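Local atomic coordinates of BH2851 (Bacillus halodurans, PDB entry 2GFG), a protein that is of unknown function but, as a CYTH-family protein and putative adenylate cyclase, probably acts on a triphosphate-bearing substrate inside its antiparallel barrel. Residues K34-H39 with L122-A127; E9-V14 with D148-F153; F46-Q51 with L109-S114; G3-I8 with L76-Q81. All coordinates share one frame; numbering follows the deposited sequence.

Contact 1. Residues K34-H39 with L122-A127. With EDO (1,2-ethanediol), chain G.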
loop_
_atom_site.group_PDB
_atom_site.type_symbol
_atom_site.label_atom_id
_atom_site.label_comp_id
_atom_site.label_asym_id
_atom_site.label_seq_id
_atom_site.Cartn_x
_atom_site.Cartn_y
_atom_site.Cartn_z
ATOM N N LYS A 34 4.960 -0.697 13.402
ATOM C CA LYS A 34 4.010 -1.808 13.442
ATOM C C LYS A 34 4.191 -2.671 12.189
ATOM O O LYS A 34 4.420 -2.157 11.105
ATOM C CB LYS A 34 2.568 -1.286 13.508
ATOM C CG LYS A 34 2.326 -0.160 14.548
ATOM C CD LYS A 34 2.700 -0.585 15.961
ATOM C CE LYS A 34 2.412 0.526 16.973
ATOM N NZ LYS A 34 2.953 0.206 18.336
ATOM N N LEU A 35 4.041 -3.976 12.352
ATOM C CA LEU A 35 4.238 -4.931 11.261
ATOM C C LEU A 35 2.915 -5.268 10.595
ATOM O O LEU A 35 1.902 -5.440 11.270
ATOM C CB LEU A 35 4.906 -6.212 11.800
ATOM C CG LEU A 35 5.191 -7.366 10.830
ATOM C CD1 LEU A 35 5.948 -6.908 9.577
ATOM C CD2 LEU A 35 5.977 -8.466 11.561
ATOM N N GLN A 36 2.916 -5.281 9.257
ATOM C CA GLN A 36 1.746 -5.691 8.479
ATOM C C GLN A 36 2.166 -6.555 7.284
ATOM O O GLN A 36 3.295 -6.441 6.783
ATOM C CB GLN A 36 0.969 -4.466 7.994
ATOM C CG GLN A 36 1.742 -3.594 6.958
ATOM C CD GLN A 36 1.170 -2.198 6.815
ATOM O OE1 GLN A 36 0.589 -1.653 7.750
ATOM N NE2 GLN A 36 1.347 -1.608 5.647
ATOM N N ARG A 37 1.252 -7.426 6.850
ATOM C CA ARG A 37 1.481 -8.307 5.708
ATOM C C ARG A 37 0.463 -8.021 4.636
ATOM O O ARG A 37 -0.735 -8.064 4.888
ATOM C CB ARG A 37 1.367 -9.755 6.124
ATOM C CG ARG A 37 2.494 -10.230 6.971
ATOM C CD ARG A 37 2.561 -11.746 7.003
ATOM N NE ARG A 37 3.819 -12.223 7.571
ATOM C CZ ARG A 37 4.216 -13.502 7.576
ATOM N NH1 ARG A 37 3.442 -14.464 7.046
ATOM N NH2 ARG A 37 5.388 -13.826 8.112
ATOM N N ASN A 38 0.947 -7.753 3.429
ATOM C CA ASN A 38 0.095 -7.484 2.296
ATOM C C ASN A 38 0.089 -8.685 1.391
ATOM O O ASN A 38 1.132 -9.069 0.866
ATOM C CB ASN A 38 0.603 -6.262 1.545
ATOM C CG ASN A 38 0.696 -5.052 2.419
ATOM O OD1 ASN A 38 -0.283 -4.629 2.995
ATOM N ND2 ASN A 38 1.901 -4.504 2.555
ATOM N N HIS A 39 -1.063 -9.356 1.307
ATOM C CA HIS A 39 -1.226 -10.511 0.435
ATOM C C HIS A 39 -1.853 -10.042 -0.855
ATOM O O HIS A 39 -2.970 -9.544 -0.850
ATOM C CB HIS A 39 -2.113 -11.556 1.094
ATOM C CG HIS A 39 -1.584 -12.062 2.395
ATOM N ND1 HIS A 39 -0.740 -13.148 2.485
ATOM C CD2 HIS A 39 -1.769 -11.624 3.665
ATOM C CE1 HIS A 39 -0.433 -13.361 3.753
ATOM N NE2 HIS A 39 -1.047 -12.452 4.489
ATOM N N LEU A 122 3.975 -9.414 0.715
ATOM C CA LEU A 122 5.003 -8.433 1.030
ATOM C C LEU A 122 4.768 -7.929 2.445
ATOM O O LEU A 122 3.663 -7.462 2.766
ATOM C CB LEU A 122 4.933 -7.272 0.027
ATOM C CG LEU A 122 5.864 -6.064 0.218
ATOM C CD1 LEU A 122 6.179 -5.435 -1.123
ATOM C CD2 LEU A 122 5.274 -5.009 1.176
ATOM N N SER A 123 5.796 -8.028 3.298
ATOM C CA SER A 123 5.697 -7.564 4.689
ATOM C C SER A 123 6.269 -6.166 4.830
ATOM O O SER A 123 7.288 -5.852 4.230
ATOM C CB SER A 123 6.433 -8.516 5.627
ATOM O OG SER A 123 5.796 -9.781 5.661
ATOM N N THR A 124 5.618 -5.336 5.651
ATOM C CA THR A 124 6.081 -3.960 5.905
ATOM C C THR A 124 6.074 -3.627 7.396
ATOM O O THR A 124 5.104 -3.902 8.102
ATOM C CB THR A 124 5.220 -2.912 5.161
ATOM O OG1 THR A 124 5.306 -3.134 3.747
ATOM C CG2 THR A 124 5.704 -1.474 5.473
ATOM N N SER A 125 7.184 -3.054 7.861
ATOM C CA SER A 125 7.272 -2.473 9.179
ATOM C C SER A 125 7.087 -0.974 9.010
ATOM O O SER A 125 7.882 -0.320 8.328
ATOM C CB SER A 125 8.621 -2.777 9.801
ATOM O OG SER A 125 8.689 -2.281 11.106
ATOM N N ARG A 126 6.034 -0.428 9.627
ATOM C CA ARG A 126 5.600 0.949 9.350
ATOM C C ARG A 126 5.523 1.819 10.590
ATOM O O ARG A 126 4.939 1.433 11.588
ATOM C CB ARG A 126 4.231 0.933 8.668
ATOM C CG ARG A 126 3.620 2.346 8.447
ATOM C CD ARG A 126 2.362 2.300 7.617
ATOM N NE ARG A 126 2.620 1.881 6.240
ATOM C CZ ARG A 126 1.692 1.814 5.283
ATOM N NH1 ARG A 126 0.413 2.114 5.546
ATOM N NH2 ARG A 126 2.036 1.427 4.063
ATOM N N ALA A 127 6.082 3.024 10.481
ATOM C CA ALA A 127 5.888 4.078 11.461
ATOM C C ALA A 127 5.123 5.225 10.782
ATOM O O ALA A 127 5.370 5.529 9.622
ATOM C CB ALA A 127 7.213 4.560 11.975
HETATM C C1 EDO G . 11.865 -2.513 12.282
HETATM O O1 EDO G . 10.793 -1.738 12.830
HETATM C C2 EDO G . 12.311 -1.920 10.943
HETATM O O2 EDO G . 12.614 -0.517 11.074
HETATM O O HOH W 1 2.666 -2.020 3.201
#
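Gln36 and Arg126 meet on the polar face of two antiparallel strands, where the amide NE2 of Gln36 stands 3.4 Å above the guanidinium plane of Arg126, over its centre. The two flat groups are inclined at 64°, and NE2 makes no hydrogen bond to the arginine. The Gln36 side chain starts between its own backbone N and carbonyl carbon (chi1 66°) and then runs straight, which lays CG alongside Thr124, 4.0 Å from its CB. One water ties this face together: it accepts from Gln36 NE2 at 2.8 Å and from Asn38 ND2 at 2.7 Å, and it lies 2.9 Å from Thr124 OG1. Beneath them the backbones are tightly zipped by six hydrogen bonds, including Thr124 N to Gln36 O at 2.8 Å.

The other face, with Leu35, Arg37, Ser123 and Ser125, is looser and more open to solvent. There the Arg37 chain passes Ser123 OG, CG coming within 3.6 Å, while Ser125 OG hydrogen-bonds an ethanediol.

The two strands are neighbours in the closed eight-stranded antiparallel barrel. Strand 34-42 is flanked on its far edge by strand 54-60, from which Arg58 reaches Asn38 OD1. On its other side strand 117-131 pairs with strand 134-143, whose Asp139 forms a salt bridge with Arg126 and whose Ser141 bonds Thr124; helix 182-190 packs Lys182 and Phe186 against Leu122.

Contact 2. Residues E9-V14 with D148-F153. With EDO (1,2-ethanediol), chain H.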
loop_
_atom_site.group_PDB
_atom_site.type_symbol
_atom_site.label_atom_id
_atom_site.label_comp_id
_atom_site.label_asym_id
_atom_site.label_seq_id
_atom_site.Cartn_x
_atom_site.Cartn_y
_atom_site.Cartn_z
ATOM N N GLU A 9 -1.200 10.543 -2.488
ATOM C CA GLU A 9 0.051 10.009 -1.946
ATOM C C GLU A 9 1.283 10.468 -2.745
ATOM O O GLU A 9 1.282 10.430 -3.975
ATOM C CB GLU A 9 -0.021 8.475 -1.940
ATOM C CG GLU A 9 1.193 7.763 -1.340
ATOM C CD GLU A 9 1.117 6.251 -1.520
ATOM O OE1 GLU A 9 0.209 5.620 -0.919
ATOM O OE2 GLU A 9 1.960 5.697 -2.269
ATOM N N ARG A 10 2.331 10.886 -2.018
ATOM C CA ARG A 10 3.663 11.138 -2.599
ATOM C C ARG A 10 4.659 10.204 -1.927
ATOM O O ARG A 10 4.526 9.902 -0.758
ATOM C CB ARG A 10 4.079 12.590 -2.399
ATOM C CG ARG A 10 3.149 13.619 -3.067
ATOM C CD ARG A 10 3.172 13.509 -4.606
ATOM N NE ARG A 10 2.295 14.501 -5.246
ATOM C CZ ARG A 10 0.960 14.398 -5.351
ATOM N NH1 ARG A 10 0.309 13.349 -4.845
ATOM N NH2 ARG A 10 0.272 15.360 -5.955
ATOM N N LYS A 11 5.680 9.788 -2.664
ATOM C CA LYS A 11 6.538 8.670 -2.233
ATOM C C LYS A 11 7.916 8.715 -2.862
ATOM O O LYS A 11 8.076 9.184 -3.972
ATOM C CB LYS A 11 5.865 7.337 -2.616
ATOM C CG LYS A 11 5.284 7.349 -4.049
ATOM C CD LYS A 11 4.755 6.011 -4.496
ATOM C CE LYS A 11 4.066 6.151 -5.876
ATOM N NZ LYS A 11 3.766 4.843 -6.513
ATOM N N THR A 12 8.910 8.209 -2.131
ATOM C CA THR A 12 10.225 7.918 -2.703
ATOM C C THR A 12 10.948 6.852 -1.886
ATOM O O THR A 12 10.818 6.803 -0.661
ATOM C CB THR A 12 11.146 9.189 -2.803
ATOM O OG1 THR A 12 12.355 8.853 -3.510
ATOM C CG2 THR A 12 11.512 9.733 -1.405
ATOM N N LEU A 13 11.707 6.004 -2.580
ATOM C CA LEU A 13 12.586 5.038 -1.934
ATOM C C LEU A 13 13.775 5.755 -1.347
ATOM O O LEU A 13 14.196 6.803 -1.860
ATOM C CB LEU A 13 13.079 3.989 -2.944
ATOM C CG LEU A 13 12.024 3.061 -3.539
ATOM C CD1 LEU A 13 12.546 2.392 -4.796
ATOM C CD2 LEU A 13 11.578 2.025 -2.521
ATOM N N VAL A 14 14.324 5.194 -0.271
ATOM C CA VAL A 14 15.527 5.733 0.363
ATOM C C VAL A 14 16.471 4.609 0.757
ATOM O O VAL A 14 16.092 3.432 0.763
ATOM C CB VAL A 14 15.189 6.621 1.624
ATOM C CG1 VAL A 14 14.490 7.913 1.203
ATOM C CG2 VAL A 14 14.338 5.852 2.633
ATOM N N ASP A 148 13.572 -3.242 1.166
ATOM C CA ASP A 148 13.809 -1.826 0.830
ATOM C C ASP A 148 13.155 -0.872 1.831
ATOM O O ASP A 148 12.434 -1.302 2.738
ATOM C CB ASP A 148 13.359 -1.513 -0.623
ATOM C CG ASP A 148 11.846 -1.739 -0.857
ATOM O OD1 ASP A 148 11.027 -1.491 0.070
ATOM O OD2 ASP A 148 11.483 -2.080 -2.015
ATOM N N TYR A 149 13.445 0.417 1.671
ATOM C CA TYR A 149 12.993 1.453 2.594
ATOM C C TYR A 149 12.329 2.557 1.815
ATOM O O TYR A 149 12.754 2.882 0.702
ATOM C CB TYR A 149 14.179 2.003 3.389
ATOM C CG TYR A 149 14.965 0.941 4.111
ATOM C CD1 TYR A 149 15.997 0.244 3.467
ATOM C CD2 TYR A 149 14.657 0.594 5.426
ATOM C CE1 TYR A 149 16.716 -0.765 4.128
ATOM C CE2 TYR A 149 15.367 -0.409 6.099
ATOM C CZ TYR A 149 16.385 -1.089 5.443
ATOM O OH TYR A 149 17.067 -2.070 6.098
ATOM N N GLU A 150 11.281 3.141 2.389
ATOM C CA GLU A 150 10.470 4.120 1.677
ATOM C C GLU A 150 9.816 5.122 2.629
ATOM O O GLU A 150 9.313 4.751 3.689
ATOM C CB GLU A 150 9.379 3.399 0.875
ATOM C CG GLU A 150 8.741 4.247 -0.231
ATOM C CD GLU A 150 7.533 3.574 -0.874
ATOM O OE1 GLU A 150 7.181 2.444 -0.472
ATOM O OE2 GLU A 150 6.927 4.184 -1.768
ATOM N N ILE A 151 9.835 6.394 2.232
ATOM C CA ILE A 151 9.086 7.440 2.917
ATOM C C ILE A 151 7.928 7.844 2.010
ATOM O O ILE A 151 8.069 7.827 0.783
ATOM C CB ILE A 151 9.989 8.681 3.257
ATOM C CG1 ILE A 151 9.282 9.605 4.241
ATOM C CG2 ILE A 151 10.406 9.462 1.963
ATOM C CD1 ILE A 151 10.169 10.745 4.752
ATOM N N GLU A 152 6.754 8.101 2.606
ATOM C CA GLU A 152 5.544 8.524 1.823
ATOM C C GLU A 152 4.782 9.596 2.566
ATOM O O GLU A 152 4.637 9.515 3.770
ATOM C CB GLU A 152 4.585 7.341 1.585
ATOM C CG GLU A 152 5.248 6.010 1.186
ATOM C CD GLU A 152 4.433 4.795 1.610
ATOM O OE1 GLU A 152 3.815 4.830 2.703
ATOM O OE2 GLU A 152 4.459 3.787 0.887
ATOM N N PHE A 153 4.215 10.554 1.830
ATOM C CA PHE A 153 3.340 11.572 2.432
ATOM C C PHE A 153 1.909 11.401 1.950
ATOM O O PHE A 153 1.657 11.382 0.756
ATOM C CB PHE A 153 3.828 12.977 2.113
ATOM C CG PHE A 153 2.990 14.049 2.722
ATOM C CD1 PHE A 153 2.995 14.249 4.092
ATOM C CD2 PHE A 153 2.138 14.829 1.936
ATOM C CE1 PHE A 153 2.196 15.223 4.673
ATOM C CE2 PHE A 153 1.330 15.810 2.521
ATOM C CZ PHE A 153 1.367 16.004 3.883
HETATM C C1 EDO H . 3.336 2.480 -1.628
HETATM O O1 EDO H . 4.444 2.526 -2.529
HETATM C C2 EDO H . 2.108 1.874 -2.307
HETATM O O2 EDO H . 1.661 0.674 -1.648
HETATM O O HOH W 2 15.648 1.004 -0.402
#
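Glu9 and Glu152 bring two carboxylates to the same face of the strand pair, their OE2 atoms 4.5 Å apart, with Glu150 beside them and an ethanediol lodged among the three. The diol donates from O1 to Glu150 OE2 at 3.1 Å. That same OE2 lies 3.4 Å from Lys11 CB, and the Lys11 chain, leaving its backbone at chi1 44° and then extended, crosses Glu150 on its way to Asn181.

On the opposite face the contacts across the strands are mostly between carbons: Thr12 CG2 touches Ile151 CG2 at 3.6 Å, and Val14 CG2 rests 3.9 Å from Tyr149 CB. Phe153 turns toward helix 158-171. Antiparallel bonds such as Phe153 N to Arg10 O, 2.7 Å, join the first and last strands and so close the barrel.

Glu9 and Lys11 belong to the ExExK signature of CYTH proteins. With Lys182 bridging Glu150 and Glu152, and Arg185 also on Glu150, the mixture of acids and bases is consistent with binding a metal and a phosphate chain, as in relatives.

Contact 3. Residues F46-Q51 with L109-S114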
loop_
_atom_site.group_PDB
_atom_site.type_symbol
_atom_site.label_atom_id
_atom_site.label_comp_id
_atom_site.label_asym_id
_atom_site.label_seq_id
_atom_site.Cartn_x
_atom_site.Cartn_y
_atom_site.Cartn_z
ATOM N N PHE A 46 -2.503 -10.639 -15.514
ATOM C CA PHE A 46 -2.350 -9.360 -14.795
ATOM C C PHE A 46 -3.422 -8.304 -15.197
ATOM O O PHE A 46 -3.086 -7.173 -15.572
ATOM C CB PHE A 46 -0.916 -8.793 -14.969
ATOM C CG PHE A 46 0.178 -9.746 -14.531
ATOM C CD1 PHE A 46 0.621 -9.761 -13.201
ATOM C CD2 PHE A 46 0.775 -10.621 -15.449
ATOM C CE1 PHE A 46 1.634 -10.644 -12.786
ATOM C CE2 PHE A 46 1.797 -11.510 -15.044
ATOM C CZ PHE A 46 2.225 -11.518 -13.716
ATOM N N GLN A 47 -4.702 -8.675 -15.058
ATOM C CA GLN A 47 -5.829 -7.778 -15.449
ATOM C C GLN A 47 -5.946 -6.525 -14.568
ATOM O O GLN A 47 -6.233 -5.433 -15.076
ATOM C CB GLN A 47 -7.163 -8.541 -15.465
ATOM C CG GLN A 47 -7.292 -9.500 -16.644
ATOM C CD GLN A 47 -8.692 -10.092 -16.810
ATOM O OE1 GLN A 47 -8.846 -11.302 -17.003
ATOM N NE2 GLN A 47 -9.718 -9.229 -16.775
ATOM N N LEU A 48 -5.720 -6.677 -13.259
ATOM C CA LEU A 48 -5.769 -5.525 -12.341
ATOM C C LEU A 48 -4.680 -4.502 -12.689
ATOM O O LEU A 48 -4.922 -3.293 -12.656
ATOM C CB LEU A 48 -5.633 -5.970 -10.878
ATOM C CG LEU A 48 -6.833 -6.695 -10.261
ATOM C CD1 LEU A 48 -6.416 -7.444 -8.980
ATOM C CD2 LEU A 48 -7.957 -5.723 -9.968
ATOM N N LYS A 49 -3.496 -4.999 -13.051
ATOM C CA LYS A 49 -2.380 -4.135 -13.456
ATOM C C LYS A 49 -2.757 -3.337 -14.725
ATOM O O LYS A 49 -2.527 -2.135 -14.796
ATOM C CB LYS A 49 -1.105 -4.977 -13.711
ATOM C CG LYS A 49 0.220 -4.248 -13.414
ATOM C CD LYS A 49 0.635 -3.316 -14.532
ATOM C CE LYS A 49 1.957 -2.631 -14.217
ATOM N NZ LYS A 49 2.281 -1.568 -15.206
ATOM N N LYS A 50 -3.385 -4.018 -15.686
ATOM C CA LYS A 50 -3.806 -3.389 -16.959
ATOM C C LYS A 50 -4.917 -2.338 -16.777
ATOM O O LYS A 50 -5.087 -1.467 -17.623
ATOM C CB LYS A 50 -4.252 -4.463 -17.959
ATOM C CG LYS A 50 -3.111 -5.355 -18.428
ATOM C CD LYS A 50 -3.607 -6.576 -19.165
ATOM C CE LYS A 50 -2.444 -7.341 -19.802
ATOM N NZ LYS A 50 -2.903 -8.568 -20.523
ATOM N N GLN A 51 -5.670 -2.439 -15.675
ATOM C CA GLN A 51 -6.669 -1.419 -15.319
ATOM C C GLN A 51 -6.148 -0.484 -14.201
ATOM O O GLN A 51 -6.928 0.220 -13.554
ATOM C CB GLN A 51 -7.976 -2.083 -14.915
ATOM C CG GLN A 51 -8.574 -2.948 -16.031
ATOM C CD GLN A 51 -10.038 -3.280 -15.815
ATOM O OE1 GLN A 51 -10.799 -2.470 -15.291
ATOM N NE2 GLN A 51 -10.452 -4.450 -16.276
ATOM N N LEU A 109 -15.514 -3.587 -12.815
ATOM C CA LEU A 109 -14.322 -3.491 -13.692
ATOM C C LEU A 109 -14.180 -4.702 -14.661
ATOM O O LEU A 109 -13.184 -4.804 -15.380
ATOM C CB LEU A 109 -13.045 -3.355 -12.837
ATOM C CG LEU A 109 -12.903 -2.059 -12.023
ATOM C CD1 LEU A 109 -11.740 -2.163 -11.063
ATOM C CD2 LEU A 109 -12.740 -0.835 -12.932
ATOM N N SER A 110 -15.191 -5.590 -14.677
ATOM C CA SER A 110 -15.185 -6.823 -15.522
ATOM C C SER A 110 -13.989 -7.756 -15.210
ATOM O O SER A 110 -13.472 -8.450 -16.097
ATOM C CB SER A 110 -15.241 -6.475 -17.028
ATOM O OG SER A 110 -16.507 -5.944 -17.380
ATOM N N ILE A 111 -13.603 -7.801 -13.936
ATOM C CA ILE A 111 -12.536 -8.678 -13.473
ATOM C C ILE A 111 -13.130 -10.050 -13.194
ATOM O O ILE A 111 -14.025 -10.166 -12.366
ATOM C CB ILE A 111 -11.881 -8.150 -12.156
ATOM C CG1 ILE A 111 -11.364 -6.714 -12.325
ATOM C CG2 ILE A 111 -10.733 -9.094 -11.696
ATOM C CD1 ILE A 111 -10.143 -6.579 -13.246
ATOM N N PRO A 112 -12.647 -11.106 -13.903
ATOM C CA PRO A 112 -13.133 -12.448 -13.586
ATOM C C PRO A 112 -12.578 -12.925 -12.232
ATOM O O PRO A 112 -11.388 -13.219 -12.121
ATOM C CB PRO A 112 -12.595 -13.296 -14.741
ATOM C CG PRO A 112 -11.372 -12.573 -15.194
ATOM C CD PRO A 112 -11.657 -11.123 -15.003
ATOM N N ILE A 113 -13.438 -12.929 -11.205
ATOM C CA ILE A 113 -13.033 -13.297 -9.824
ATOM C C ILE A 113 -12.526 -14.748 -9.727
ATOM O O ILE A 113 -11.623 -15.045 -8.929
ATOM C CB ILE A 113 -14.203 -13.040 -8.788
ATOM C CG1 ILE A 113 -14.411 -11.525 -8.574
ATOM C CG2 ILE A 113 -13.926 -13.725 -7.430
ATOM C CD1 ILE A 113 -15.563 -10.960 -9.322
ATOM N N SER A 114 -13.075 -15.628 -10.566
ATOM C CA SER A 114 -12.622 -17.032 -10.646
ATOM C C SER A 114 -11.158 -17.166 -11.134
ATOM O O SER A 114 -10.546 -18.220 -10.972
ATOM C CB SER A 114 -13.531 -17.827 -11.576
ATOM O OG SER A 114 -13.367 -17.405 -12.922
#
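Gln51 and Leu109 supply the hydrogen bond of this contact, in which Gln51 NE2 donates to Leu109 O at 2.9 Å with an N-H...O angle of 156°. The bond lies in the plane of the carbonyl and close to that of the amide, so it holds the amide group in a fixed rotation.

Polar atoms also lie against carbon. Gln51 OE1 packs beside the Leu109 side chain, 3.4 Å from CB and 3.5 Å from CD2, as the two side chains pass in opposite directions. Gln47, extended beyond CG, brings its amide up to the proline ring: OE1 is 3.4 Å from Pro112 CG, and NE2 is nearer still to CD of the same ring.

The segment 109-114 takes this course because helix 101-108 ends in a Schellman motif, with Ser110 at positive phi as its C-prime residue, bonded back to Arg107, and Ile111 N bonded to Leu106. The chain is thereby turned out to face the short helix 47-50, whose first amides are held by Glu42 and Thr43.

Apolar packing centres on Ile111, whose CD1 lies 4.0 Å from Leu48 CD2, the two side chains crossing at about a right angle. The same methyl lies 3.7 Å from Gln51 NE2 and 4.2 Å from Gln47 CB. Leu48 extends this packing to Leu106 of helix 101-108 and to Leu116.

Contact 4. Residues G3-I8 with L76-Q81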
loop_
_atom_site.group_PDB
_atom_site.type_symbol
_atom_site.label_atom_id
_atom_site.label_comp_id
_atom_site.label_asym_id
_atom_site.label_seq_id
_atom_site.Cartn_x
_atom_site.Cartn_y
_atom_site.Cartn_z
ATOM N N GLY A 3 -15.667 3.146 4.685
ATOM C CA GLY A 3 -15.229 2.020 3.841
ATOM C C GLY A 3 -14.451 2.462 2.607
ATOM O O GLY A 3 -13.517 1.780 2.182
ATOM N N LYS A 4 -14.850 3.594 2.022
ATOM C CA LYS A 4 -14.201 4.118 0.813
ATOM C C LYS A 4 -13.452 5.404 1.119
ATOM O O LYS A 4 -13.874 6.185 1.960
ATOM C CB LYS A 4 -15.233 4.359 -0.279
ATOM C CG LYS A 4 -15.983 3.102 -0.702
ATOM C CD LYS A 4 -16.933 3.383 -1.846
ATOM C CE LYS A 4 -17.802 2.176 -2.164
ATOM N NZ LYS A 4 -18.751 1.861 -1.066
ATOM N N GLU A 5 -12.314 5.603 0.454
ATOM C CA GLU A 5 -11.530 6.831 0.645
ATOM C C GLU A 5 -10.639 7.155 -0.536
ATOM O O GLU A 5 -10.256 6.268 -1.311
ATOM C CB GLU A 5 -10.693 6.739 1.927
ATOM C CG GLU A 5 -9.738 5.564 1.982
ATOM C CD GLU A 5 -9.011 5.477 3.307
ATOM O OE1 GLU A 5 -9.678 5.585 4.362
ATOM O OE2 GLU A 5 -7.772 5.298 3.299
ATOM N N ILE A 6 -10.355 8.446 -0.697
ATOM C CA ILE A 6 -9.490 8.927 -1.750
ATOM C C ILE A 6 -8.071 9.014 -1.215
ATOM O O ILE A 6 -7.821 9.661 -0.197
ATOM C CB ILE A 6 -9.944 10.328 -2.274
ATOM C CG1 ILE A 6 -11.439 10.310 -2.665
ATOM C CG2 ILE A 6 -9.086 10.764 -3.455
ATOM C CD1 ILE A 6 -11.811 9.255 -3.723
ATOM N N GLU A 7 -7.148 8.346 -1.906
ATOM C CA GLU A 7 -5.752 8.292 -1.508
ATOM C C GLU A 7 -4.915 9.266 -2.365
ATOM O O GLU A 7 -4.761 9.061 -3.568
ATOM C CB GLU A 7 -5.229 6.853 -1.656
ATOM C CG GLU A 7 -3.763 6.649 -1.248
ATOM C CD GLU A 7 -3.371 5.171 -1.208
ATOM O OE1 GLU A 7 -3.969 4.417 -0.407
ATOM O OE2 GLU A 7 -2.461 4.769 -1.973
ATOM N N ILE A 8 -4.481 10.376 -1.744
ATOM C CA ILE A 8 -3.519 11.313 -2.354
ATOM C C ILE A 8 -2.151 11.047 -1.699
ATOM O O ILE A 8 -1.960 11.328 -0.516
ATOM C CB ILE A 8 -3.908 12.795 -2.119
ATOM C CG1 ILE A 8 -5.415 13.042 -2.405
ATOM C CG2 ILE A 8 -3.008 13.733 -2.962
ATOM C CD1 ILE A 8 -5.812 12.891 -3.837
ATOM N N LEU A 76 -6.265 7.912 -6.091
ATOM C CA LEU A 76 -6.874 6.605 -6.292
ATOM C C LEU A 76 -8.047 6.426 -5.335
ATOM O O LEU A 76 -8.022 6.923 -4.205
ATOM C CB LEU A 76 -5.850 5.480 -6.048
ATOM C CG LEU A 76 -4.648 5.342 -6.989
ATOM C CD1 LEU A 76 -3.813 4.133 -6.576
ATOM C CD2 LEU A 76 -5.073 5.228 -8.479
ATOM N N LEU A 77 -9.080 5.723 -5.804
ATOM C CA LEU A 77 -10.211 5.332 -4.955
ATOM C C LEU A 77 -9.864 4.042 -4.245
ATOM O O LEU A 77 -9.605 3.015 -4.895
ATOM C CB LEU A 77 -11.473 5.139 -5.794
ATOM C CG LEU A 77 -12.699 4.504 -5.108
ATOM C CD1 LEU A 77 -13.086 5.259 -3.846
ATOM C CD2 LEU A 77 -13.865 4.449 -6.084
ATOM N N GLU A 78 -9.867 4.089 -2.910
ATOM C CA GLU A 78 -9.574 2.932 -2.092
ATOM C C GLU A 78 -10.864 2.412 -1.458
ATOM O O GLU A 78 -11.546 3.144 -0.746
ATOM C CB GLU A 78 -8.570 3.300 -1.005
ATOM C CG GLU A 78 -7.847 2.111 -0.418
ATOM C CD GLU A 78 -6.913 2.497 0.714
ATOM O OE1 GLU A 78 -7.407 2.958 1.749
ATOM O OE2 GLU A 78 -5.698 2.293 0.582
ATOM N N THR A 79 -11.222 1.172 -1.778
ATOM C CA THR A 79 -12.397 0.522 -1.200
ATOM C C THR A 79 -11.938 -0.535 -0.215
ATOM O O THR A 79 -11.305 -1.528 -0.606
ATOM C CB THR A 79 -13.275 -0.116 -2.292
ATOM O OG1 THR A 79 -13.630 0.878 -3.246
ATOM C CG2 THR A 79 -14.553 -0.719 -1.691
ATOM N N ASN A 80 -12.238 -0.306 1.075
ATOM C CA ASN A 80 -11.797 -1.183 2.161
ATOM C C ASN A 80 -12.958 -2.014 2.719
ATOM O O ASN A 80 -14.095 -1.521 2.833
ATOM C CB ASN A 80 -11.180 -0.348 3.293
ATOM C CG ASN A 80 -9.949 0.427 2.849
ATOM O OD1 ASN A 80 -9.003 -0.147 2.295
ATOM N ND2 ASN A 80 -9.930 1.721 3.138
ATOM N N GLN A 81 -12.668 -3.264 3.083
ATOM C CA GLN A 81 -13.666 -4.150 3.706
ATOM C C GLN A 81 -12.990 -5.054 4.725
ATOM O O GLN A 81 -12.015 -5.727 4.405
ATOM C CB GLN A 81 -14.356 -4.991 2.641
ATOM C CG GLN A 81 -15.529 -5.849 3.139
ATOM C CD GLN A 81 -16.086 -6.749 2.045
ATOM O OE1 GLN A 81 -15.974 -6.442 0.848
ATOM N NE2 GLN A 81 -16.656 -7.879 2.442
#
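Glu5 and Glu78 form a hydrogen-bonded antiparallel pair, as do Glu7 and Leu76, in neighbouring barrel strands whose directions differ by 143°. They are adjacent strands of the closed antiparallel barrel of the CYTH fold, with Glu7 the first acid of the family's ExExK signature, and Asn80 N to Gly3 O at 2.7 Å extends the ladder to the start of the strand.

On one face three carboxylates crowd together. Glu5 lies beside Glu78 and points the same way, their planes only 22° apart and Glu5 OE2 2.8 Å from Glu78 OE1. Glu7 arrives across Glu78 with its plane nearly perpendicular, its OE1 2.9 Å from Glu78 OE2. Lys69 of strand 63-71, in a salt bridge with Glu7, and Arg56, in a weak, long ion pair with Glu78, would probably ease this gathering of negative charge.

The reverse face, with Lys4 and Ile6 exposed, mixes aliphatic and polar groups: Ile6 CD1 meets Leu77 CD1 at 4.2 Å, and Lys4 CG lies alongside Thr79.

Asn80, with OD1 bonded to Thr67, turns ND2 back along its own strand to donate to Glu78 OE1 at 3.1 Å, reaching it from 38° above the carboxylate plane.

Contacts 1, 2 and 4 are antiparallel pairings in one closed barrel, whereas contact 3 lies about 18 Å from the chain centre and joins a short helix to a loop. Contacts 2 and 4 share strand 4-14, its two halves pairing with the last strand and with strand 76-83. Contacts 1, 2 and 3 are partly buried, and the first two touch through Arg126 and Glu152, 4.1 Å between NH2 and OE1; contact 4 is a surface contact on the opposite side of the chain centre from contact 1. Amides, water and arginine mark contact 1, while carboxylates dominate one face of contacts 2 and 4. Contact 3 instead relies on glutamine amides and aliphatic carbons.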